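Local coordinates for protein aldose 1-epimerase (PDB 1LUR) that probably interconverts the alpha and beta anomers of aldose sugars, as a galactose mutarotase-like aldose 1-epimerase, at residues A207-V211 / T212-F216. Numbering follows the deposited sequence.
Sequences AIRSV and TDTGF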
loop_
_atom_site.group_PDB
_atom_site.type_symbol
_atom_site.label_atom_id
_atom_site.label_comp_id
_atom_site.label_asym_id
_atom_site.label_seq_id
_atom_site.Cartn_x
_atom_site.Cartn_y
_atom_site.Cartn_z
ATOM N N ALA A 207 18.982 6.445 7.758
ATOM C CA ALA A 207 18.803 7.330 8.901
ATOM C C ALA A 207 17.329 7.483 9.267
ATOM O O ALA A 207 16.452 7.403 8.406
ATOM C CB ALA A 207 19.396 8.704 8.591
ATOM N N ILE A 208 17.067 7.684 10.555
ATOM C CA ILE A 208 15.709 7.861 11.053
ATOM C C ILE A 208 15.701 9.264 11.640
ATOM O O ILE A 208 16.597 9.625 12.408
ATOM C CB ILE A 208 15.354 6.860 12.173
ATOM C CG1 ILE A 208 15.429 5.423 11.646
ATOM C CG2 ILE A 208 13.951 7.156 12.703
ATOM C CD1 ILE A 208 14.457 5.122 10.529
ATOM N N ARG A 209 14.701 10.051 11.272
ATOM C CA ARG A 209 14.607 11.410 11.773
ATOM C C ARG A 209 13.330 11.653 12.544
ATOM O O ARG A 209 12.268 11.114 12.211
ATOM C CB ARG A 209 14.688 12.412 10.621
ATOM C CG ARG A 209 16.081 12.608 10.050
ATOM C CD ARG A 209 16.080 13.700 8.988
ATOM N NE ARG A 209 15.536 14.947 9.515
ATOM C CZ ARG A 209 15.329 16.041 8.788
ATOM N NH1 ARG A 209 15.625 16.044 7.496
ATOM N NH2 ARG A 209 14.821 17.131 9.352
ATOM N N SER A 210 13.455 12.467 13.585
ATOM C CA SER A 210 12.326 12.811 14.424
ATOM C C SER A 210 11.421 13.658 13.556
ATOM O O SER A 210 11.884 14.368 12.662
ATOM C CB SER A 210 12.785 13.626 15.636
ATOM O OG SER A 210 11.690 14.292 16.243
ATOM N N VAL A 211 10.126 13.584 13.812
ATOM C CA VAL A 211 9.188 14.360 13.034
ATOM C C VAL A 211 9.028 15.750 13.651
ATOM O O VAL A 211 8.581 16.686 12.992
ATOM C CB VAL A 211 7.818 13.668 12.988
ATOM C CG1 VAL A 211 7.098 13.817 14.322
ATOM C CG2 VAL A 211 7.015 14.241 11.869
ATOM N N THR A 212 9.404 15.875 14.920
ATOM C CA THR A 212 9.300 17.148 15.633
ATOM C C THR A 212 9.882 18.316 14.843
ATOM O O THR A 212 10.995 18.237 14.329
ATOM C CB THR A 212 10.012 17.087 17.000
ATOM O OG1 THR A 212 9.437 16.043 17.793
ATOM C CG2 THR A 212 9.865 18.416 17.738
ATOM N N ASP A 213 9.113 19.397 14.763
ATOM C CA ASP A 213 9.509 20.609 14.051
ATOM C C ASP A 213 9.680 20.443 12.542
ATOM O O ASP A 213 10.271 21.300 11.887
ATOM C CB ASP A 213 10.803 21.185 14.651
ATOM C CG ASP A 213 10.610 21.709 16.063
ATOM O OD1 ASP A 213 9.581 22.370 16.314
ATOM O OD2 ASP A 213 11.488 21.474 16.919
ATOM N N THR A 214 9.160 19.349 11.992
ATOM C CA THR A 214 9.266 19.096 10.555
ATOM C C THR A 214 7.887 19.113 9.906
ATOM O O THR A 214 6.867 19.117 10.598
ATOM C CB THR A 214 9.909 17.721 10.261
ATOM O OG1 THR A 214 8.988 16.676 10.611
ATOM C CG2 THR A 214 11.189 17.550 11.064
ATOM N N GLY A 215 7.863 19.109 8.577
ATOM C CA GLY A 215 6.601 19.125 7.859
ATOM C C GLY A 215 5.894 17.782 7.811
ATOM O O GLY A 215 4.838 17.656 7.182
ATOM N N PHE A 216 6.472 16.774 8.463
ATOM C CA PHE A 216 5.881 15.439 8.485
ATOM C C PHE A 216 5.193 15.157 9.818
ATOM O O PHE A 216 4.797 14.021 10.081
ATOM C CB PHE A 216 6.947 14.359 8.248
ATOM C CG PHE A 216 7.597 14.417 6.889
ATOM C CD1 PHE A 216 6.833 14.568 5.737
ATOM C CD2 PHE A 216 8.978 14.289 6.764
ATOM C CE1 PHE A 216 7.437 14.592 4.476
ATOM C CE2 PHE A 216 9.587 14.312 5.511
ATOM C CZ PHE A 216 8.816 14.462 4.365
#
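V211 and T214 stand at the first and last positions of a type II beta turn, a worked example of how a sheet's edge strand is brought to a stop and the chain sent back. Strand 207-210 pairs with strand 194-198 at the border of an antiparallel sheet, and the turn follows directly. Its closing bond runs from T214 N to V211 O, 2.9 Å, with the donor tilted 30° from the carbonyl plane. D213 takes the left-handed conformation expected at the third position of such a turn. The hydroxyl of T214 is turned onto the same carbonyl: chi1 of 71° sets OG1 between its own N and C, and OG1 donates to V211 O at 2.4 Å, a distance so short that its exact value is doubtful. On its other flank OG1 accepts a weak bond from F216 N, 3.3 Å, while CG2 lies 4.0 Å from R209 NH2, the two side chains crossing obliquely. At the entry to the turn S210 carries OG on the side opposite its own N (chi1 163°), from where OG accepts T212 N at 3.1 Å and, weakly, T212 OG1; the latter also bonds to R219. F216 sets its ring edge-to-face with that of F195 on the neighbouring strand. With a valine replacing T214, V211 O would probably lose its side-chain donor, keeping the bond from T214 N, and F216 N would lose its weak acceptor. Side-chain hydroxyls of S210 and T214 thus bond to backbone groups at the start of this surface turn, V211 O and T212 N, and just beyond it, F216 N, tying the end of the strand to the loop that leaves it.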